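Local coordinates for protein ferredoxin, 2Fe-2S (Aquifex aeolicus, PDB 1M2D) that carries a [2Fe-2S] cluster on a thioredoxin-like fold, transfers electrons in metabolic reactions and forms a homodimer in solution, at residues Val66-Asp70 and Gly71-Gly75; Glu84-Glu87 and Lys88-Gly92. The protein carries 1 engineered substitution. One frame throughout, in Å; residues are numbered along the deposited sequence.

Contact 1. Residues Val66-Asp70 and Gly71-Gly75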
ATOM      1  N   VAL A  66       2.778  -7.322   1.014  1.00  7.83           N
ATOM      2  CA  VAL A  66       3.822  -6.862   0.096  1.00  7.92           C
ATOM      3  C   VAL A  66       4.788  -5.974   0.852  1.00  7.95           C
ATOM      4  O   VAL A  66       4.366  -5.091   1.597  1.00  9.03           O
ATOM      5  CB  VAL A  66       3.187  -6.125  -1.101  1.00  9.44           C
ATOM      6  CG1 VAL A  66       4.299  -5.740  -2.088  1.00 11.33           C
ATOM      7  CG2 VAL A  66       2.101  -6.983  -1.715  1.00  9.73           C
ATOM      8  N   VAL A  67       6.071  -6.193   0.649  1.00  8.30           N
ATOM      9  CA  VAL A  67       7.112  -5.438   1.293  1.00  8.08           C
ATOM     10  C   VAL A  67       7.872  -4.619   0.258  1.00  8.33           C
ATOM     11  O   VAL A  67       8.464  -5.202  -0.672  1.00  8.57           O
ATOM     12  CB  VAL A  67       8.097  -6.322   2.098  1.00  9.03           C
ATOM     13  CG1 VAL A  67       9.121  -5.487   2.817  1.00 10.41           C
ATOM     14  CG2 VAL A  67       7.309  -7.206   3.061  1.00 10.18           C
ATOM     15  N   TYR A  68       7.846  -3.308   0.432  1.00  8.69           N
ATOM     16  CA  TYR A  68       8.590  -2.369  -0.395  1.00  9.46           C
ATOM     17  C   TYR A  68       9.668  -1.699   0.398  1.00 10.55           C
ATOM     18  O   TYR A  68       9.571  -1.629   1.632  1.00 11.45           O
ATOM     19  CB  TYR A  68       7.620  -1.357  -1.059  1.00  9.76           C
ATOM     20  CG  TYR A  68       6.847  -1.943  -2.227  1.00  9.64           C
ATOM     21  CD1 TYR A  68       5.479  -2.043  -2.202  1.00  9.44           C
ATOM     22  CD2 TYR A  68       7.499  -2.393  -3.363  1.00  9.86           C
ATOM     23  CE1 TYR A  68       4.763  -2.567  -3.266  1.00  9.98           C
ATOM     24  CE2 TYR A  68       6.807  -2.924  -4.422  1.00 10.36           C
ATOM     25  CZ  TYR A  68       5.450  -3.007  -4.359  1.00  9.55           C
ATOM     26  OH  TYR A  68       4.893  -3.570  -5.418  1.00 11.33           O
ATOM     27  N   PRO A  69      10.690  -1.143  -0.251  1.00 12.29           N
ATOM     28  CA  PRO A  69      10.905  -1.148  -1.684  1.00 11.71           C
ATOM     29  C   PRO A  69      11.401  -2.470  -2.276  1.00 11.68           C
ATOM     30  O   PRO A  69      11.532  -2.549  -3.504  1.00 13.57           O
ATOM     31  CB  PRO A  69      11.948  -0.053  -1.872  1.00 14.89           C
ATOM     32  CG  PRO A  69      12.740  -0.114  -0.631  1.00 15.78           C
ATOM     33  CD  PRO A  69      11.733  -0.370   0.460  1.00 15.47           C
ATOM     34  N   ASP A  70      11.612  -3.498  -1.443  1.00 11.65           N
ATOM     35  CA  ASP A  70      12.094  -4.774  -1.948  1.00 12.40           C
ATOM     36  C   ASP A  70      11.274  -5.355  -3.070  1.00 12.32           C
ATOM     37  O   ASP A  70      11.810  -6.025  -3.981  1.00 16.09           O
ATOM     38  CB  ASP A  70      12.071  -5.831  -0.785  1.00 14.39           C
ATOM     39  CG  ASP A  70      12.783  -5.409   0.479  1.00 17.57           C
ATOM     40  OD1 ASP A  70      12.953  -4.237   0.821  1.00 25.60           O
ATOM     41  OD2 ASP A  70      13.186  -6.330   1.244  1.00 21.33           O
ATOM     42  N   GLY A  71       9.957  -5.155  -3.006  1.00 10.29           N
ATOM     43  CA  GLY A  71       9.090  -5.774  -3.971  1.00 11.66           C
ATOM     44  C   GLY A  71       8.778  -7.229  -3.797  1.00  9.63           C
ATOM     45  O   GLY A  71       8.539  -7.981  -4.760  1.00 11.79           O
ATOM     46  N   VAL A  72       8.798  -7.674  -2.532  1.00  9.04           N
ATOM     47  CA  VAL A  72       8.499  -9.056  -2.200  1.00  8.53           C
ATOM     48  C   VAL A  72       7.021  -9.174  -1.910  1.00  8.00           C
ATOM     49  O   VAL A  72       6.480  -8.490  -1.023  1.00  8.83           O
ATOM     50  CB  VAL A  72       9.308  -9.512  -0.983  1.00  9.77           C
ATOM     51  CG1 VAL A  72       8.850 -10.858  -0.505  1.00 11.17           C
ATOM     52  CG2 VAL A  72      10.791  -9.519  -1.322  1.00 11.93           C
ATOM     53  N   TRP A  73       6.338 -10.029  -2.648  1.00  8.19           N
ATOM     54  CA  TRP A  73       4.927 -10.360  -2.444  1.00  7.98           C
ATOM     55  C   TRP A  73       4.861 -11.696  -1.753  1.00  7.97           C
ATOM     56  O   TRP A  73       5.391 -12.688  -2.254  1.00  9.01           O
ATOM     57  CB  TRP A  73       4.163 -10.437  -3.774  1.00  8.45           C
ATOM     58  CG  TRP A  73       4.026  -9.101  -4.477  1.00  8.67           C
ATOM     59  CD1 TRP A  73       4.993  -8.256  -4.894  1.00 10.28           C
ATOM     60  CD2 TRP A  73       2.766  -8.494  -4.832  1.00  8.69           C
ATOM     61  NE1 TRP A  73       4.438  -7.149  -5.481  1.00 10.46           N
ATOM     62  CE2 TRP A  73       3.073  -7.266  -5.449  1.00  9.45           C
ATOM     63  CE3 TRP A  73       1.441  -8.858  -4.667  1.00  9.90           C
ATOM     64  CZ2 TRP A  73       2.073  -6.418  -5.902  1.00 10.87           C
ATOM     65  CZ3 TRP A  73       0.429  -8.016  -5.137  1.00 11.06           C
ATOM     66  CH2 TRP A  73       0.774  -6.803  -5.753  1.00 11.40           C
ATOM     67  N   TYR A  74       4.193 -11.728  -0.606  1.00  7.82           N
ATOM     68  CA  TYR A  74       3.883 -12.928   0.139  1.00  8.04           C
ATOM     69  C   TYR A  74       2.430 -13.298  -0.057  1.00  7.83           C
ATOM     70  O   TYR A  74       1.564 -12.427  -0.115  1.00  8.50           O
ATOM     71  CB  TYR A  74       4.143 -12.671   1.620  1.00  8.38           C
ATOM     72  CG  TYR A  74       5.557 -12.483   2.061  1.00  8.29           C
ATOM     73  CD1 TYR A  74       5.995 -11.313   2.675  1.00  8.87           C
ATOM     74  CD2 TYR A  74       6.469 -13.532   1.915  1.00  9.06           C
ATOM     75  CE1 TYR A  74       7.299 -11.165   3.098  1.00  8.84           C
ATOM     76  CE2 TYR A  74       7.760 -13.386   2.386  1.00  9.38           C
ATOM     77  CZ  TYR A  74       8.170 -12.212   2.977  1.00  8.98           C
ATOM     78  OH  TYR A  74       9.420 -12.071   3.435  1.00 10.41           O
ATOM     79  N   GLY A  75       2.183 -14.610  -0.053  1.00  8.11           N
ATOM     80  CA  GLY A  75       0.842 -15.150  -0.013  1.00  8.90           C
ATOM     81  C   GLY A  75       0.650 -16.133   1.106  1.00  8.94           C
ATOM     82  O   GLY A  75       1.617 -16.605   1.726  1.00  9.68           O
TER
HETATM   83  O   HOH W   1       6.594  -5.749  -6.795  1.00 32.94           O
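Val67 and Val72 form the last hydrogen-bonded pair of an antiparallel hairpin whose strands, 66-68 and 72-74, run 163° apart. Val67 N gives a straight bond to Val72 O at 2.9 Å, and Val67 O takes Val72 N at 3.1 Å plus a weak bond from Gly71 N; two residues facing one make a G1 beta bulge, closed by a turn through cis-Pro69. At Gly71 a CB would run into Asp70 O. One step along, Val66 and Trp73 are a non-hydrogen-bonded pair with side chains lying alongside each other. Val66 chi1 of -176° sets CG2 beside the backbone N and over one indole face, 3.6 Å from the centroid of the six-membered ring, a CH-pi contact. The indole N-H gives its hydrogen, in the ring plane, to a water 2.9 Å from NE1, which also bonds Tyr68 OH at 3.1 Å. An alanine in place of Trp73 removes ring face and N-H, which is likely to leave Val66 CG2 without its CH-pi partner and the water held less firmly. On the other face of the hairpin, Val67 CG2 meets Tyr74 CE1 at 4.0 Å. This Val67, Val72 and Tyr74 side packs on helix 82-91, with Tyr74 OH and Asp70 OD2 bonded to His89; on the Val66 and Trp73 side, Tyr68 stacks on Tyr68 of the second subunit and bonds His5 there, bringing this face into the dimer interface.

Contact 2. Residues Glu84-Glu87 and Lys88-Gly92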
ATOM      1  N   GLU A  84       8.255 -14.731  11.892  1.00 13.28           N
ATOM      2  CA  GLU A  84       9.366 -15.110  11.003  1.00 11.96           C
ATOM      3  C   GLU A  84       9.604 -14.019  10.008  1.00 10.62           C
ATOM      4  O   GLU A  84      10.761 -13.688   9.666  1.00 11.48           O
ATOM      5  CB  GLU A  84       9.082 -16.455  10.335  1.00 14.07           C
ATOM      6  CG  GLU A  84      10.275 -16.973   9.593  1.00 13.95           C
ATOM      7  CD  GLU A  84      10.107 -18.295   8.850  1.00 16.24           C
ATOM      8  OE1 GLU A  84       9.044 -18.922   8.965  1.00 18.32           O
ATOM      9  OE2 GLU A  84      11.060 -18.722   8.167  1.00 18.57           O
ATOM     10  N   ILE A  85       8.539 -13.426   9.431  1.00 10.66           N
ATOM     11  CA  ILE A  85       8.776 -12.351   8.465  1.00 10.10           C
ATOM     12  C   ILE A  85       9.467 -11.174   9.150  1.00  9.81           C
ATOM     13  O   ILE A  85      10.394 -10.596   8.568  1.00 10.18           O
ATOM     14  CB  ILE A  85       7.434 -11.932   7.815  1.00  9.73           C
ATOM     15  CG1 ILE A  85       6.826 -13.049   6.969  1.00 11.10           C
ATOM     16  CG2 ILE A  85       7.623 -10.637   7.022  1.00 10.95           C
ATOM     17  CD1 ILE A  85       5.403 -12.819   6.502  1.00 12.37           C
ATOM     18  N   VAL A  86       9.041 -10.795  10.344  1.00 10.70           N
ATOM     19  CA  VAL A  86       9.675  -9.708  11.064  1.00 11.61           C
ATOM     20  C   VAL A  86      11.157 -10.012  11.315  1.00 12.30           C
ATOM     21  O   VAL A  86      12.032  -9.186  11.053  1.00 13.90           O
ATOM     22  CB  VAL A  86       8.910  -9.472  12.383  1.00 13.27           C
ATOM     23  CG1 VAL A  86       9.703  -8.587  13.328  1.00 17.45           C
ATOM     24  CG2 VAL A  86       7.529  -8.918  12.072  1.00 14.00           C
ATOM     25  N   GLU A  87      11.443 -11.178  11.874  1.00 12.54           N
ATOM     26  CA  GLU A  87      12.809 -11.515  12.239  1.00 14.56           C
ATOM     27  C   GLU A  87      13.703 -11.650  11.045  1.00 13.49           C
ATOM     28  O   GLU A  87      14.793 -11.016  10.933  1.00 15.92           O
ATOM     29  CB  GLU A  87      12.783 -12.821  13.044  1.00 16.72           C
ATOM     30  CG  GLU A  87      11.997 -12.768  14.336  1.00 36.18           C
ATOM     31  CD  GLU A  87      12.426 -11.726  15.334  1.00 38.84           C
ATOM     32  OE1 GLU A  87      13.629 -11.736  15.698  1.00 36.84           O
ATOM     33  OE2 GLU A  87      11.693 -10.830  15.777  1.00 65.90           O
ATOM     34  N   LYS A  88      13.303 -12.487  10.117  1.00 11.57           N
ATOM     35  CA  LYS A  88      14.179 -12.872   9.025  1.00 11.99           C
ATOM     36  C   LYS A  88      14.275 -11.788   7.971  1.00 11.55           C
ATOM     37  O   LYS A  88      15.350 -11.501   7.431  1.00 13.01           O
ATOM     38  CB  LYS A  88      13.737 -14.198   8.398  1.00 13.57           C
ATOM     39  CG  LYS A  88      13.817 -15.426   9.309  1.00 16.18           C
ATOM     40  CD  LYS A  88      15.271 -15.679   9.774  1.00 24.19           C
ATOM     41  CE  LYS A  88      15.393 -17.019  10.461  1.00 26.63           C
ATOM     42  NZ  LYS A  88      16.530 -17.022  11.410  1.00 46.38           N
ATOM     43  N   HIS A  89      13.137 -11.176   7.614  1.00 10.71           N
ATOM     44  CA  HIS A  89      13.066 -10.208   6.527  1.00 10.96           C
ATOM     45  C   HIS A  89      13.134  -8.774   7.046  1.00 10.97           C
ATOM     46  O   HIS A  89      14.063  -8.032   6.629  1.00 13.09           O
ATOM     47  CB  HIS A  89      11.808 -10.502   5.683  1.00 10.51           C
ATOM     48  CG  HIS A  89      11.738  -9.666   4.450  1.00 10.09           C
ATOM     49  ND1 HIS A  89      10.639  -9.778   3.619  1.00  9.97           N
ATOM     50  CD2 HIS A  89      12.562  -8.780   3.883  1.00 10.64           C
ATOM     51  CE1 HIS A  89      10.852  -8.953   2.602  1.00 10.76           C
ATOM     52  NE2 HIS A  89      12.009  -8.314   2.762  1.00 11.24           N
ATOM     53  N   LEU A  90      12.210  -8.356   7.878  1.00 10.33           N
ATOM     54  CA  LEU A  90      12.177  -6.907   8.193  1.00 11.63           C
ATOM     55  C   LEU A  90      13.403  -6.523   8.988  1.00 13.93           C
ATOM     56  O   LEU A  90      13.893  -5.413   8.771  1.00 19.83           O
ATOM     57  CB  LEU A  90      10.880  -6.548   8.918  1.00 12.40           C
ATOM     58  CG  LEU A  90       9.627  -6.925   8.156  1.00 11.36           C
ATOM     59  CD1 LEU A  90       8.406  -6.414   8.930  1.00 14.09           C
ATOM     60  CD2 LEU A  90       9.599  -6.421   6.748  1.00 12.82           C
ATOM     61  N   LYS A  91      13.902  -7.399   9.868  1.00 13.06           N
ATOM     62  CA  LYS A  91      15.106  -7.083  10.613  1.00 15.37           C
ATOM     63  C   LYS A  91      16.337  -7.675   9.913  1.00 16.86           C
ATOM     64  O   LYS A  91      17.321  -6.991   9.818  1.00 20.74           O
ATOM     65  CB  LYS A  91      15.037  -7.651  12.022  1.00 17.90           C
ATOM     66  CG  LYS A  91      14.031  -6.881  12.871  1.00 22.69           C
ATOM     67  CD  LYS A  91      13.989  -7.610  14.182  1.00 24.88           C
ATOM     68  CE  LYS A  91      13.308  -6.703  15.166  1.00 29.75           C
ATOM     69  NZ  LYS A  91      13.550  -7.367  16.498  1.00 32.38           N
ATOM     70  N   GLY A  92      16.280  -8.920   9.454  1.00 16.63           N
ATOM     71  CA  GLY A  92      17.413  -9.647   8.915  1.00 16.83           C
ATOM     72  C   GLY A  92      17.722  -9.402   7.457  1.00 17.88           C
ATOM     73  O   GLY A  92      18.803  -9.795   6.998  1.00 19.91           O
TER
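Ile85 O accepts from both His89 N and Leu90 N, each at 3.0 Å, where the last turns of helix 82-91 widen from alpha to pi spacing, Lys88 N still bonding Glu84 O four residues back and Lys91 N reaching five back to Val86 O. On the buried side Val86 CG2 touches Leu90 CD1 at 4.1 Å as the two side chains cross, and Phe34 of helix 27-40 and Leu44 of helix 42-45 pack against both residues. The His89 side chain leaves the helix with CG anti to the backbone N (chi1 -173°), which carries the imidazole off toward the sheet; its CB stays 3.2 Å from Ile85 O, while ND1 and NE2 bond Tyr74 and Asp70. Along the outer side Glu84 CG and Lys88 CG touch at 3.9 Å through their aliphatic parts, the Glu84 carboxylate pairing with Arg98. Glu87 and Lys91 lie side by side, but their salt bridge is long, with OE2 4.0 Å from NZ; Lys91 NZ pairs chiefly with Asp41. The two donors at Ile85 O approach differently: Leu90 N lies in the carbonyl plane, whereas His89 N stands above it, 37° out. The Glu87-Lys91 bridge probably adds little, and this widened end probably rests mainly on the backbone bonds, doubled at Ile85 O, and on the buried Val86-Leu90 pair with the packing of Phe34 and Leu44 against it.

In the fold
The hairpin of contact 1 comes first along the chain and the helix of contact 2 follows it, folding back over the Val67 and Val72 face, the two centres 12 Å apart. His89 joins them: its ND1 lies 2.6 Å from Tyr74 OH and its NE2 2.8 Å from Asp70 OD2, both probable hydrogen bonds, so both ring nitrogens are engaged by the hairpin. Between these bonds His89 CE1 packs 3.8 Å from Val67 CB. The [2Fe-2S] cluster is nearer contact 1, about 7 Å from the Trp73 side chain, with the Val66 side chain about 7 Å from that of the cluster ligand Cys9; contact 2 lies away from it.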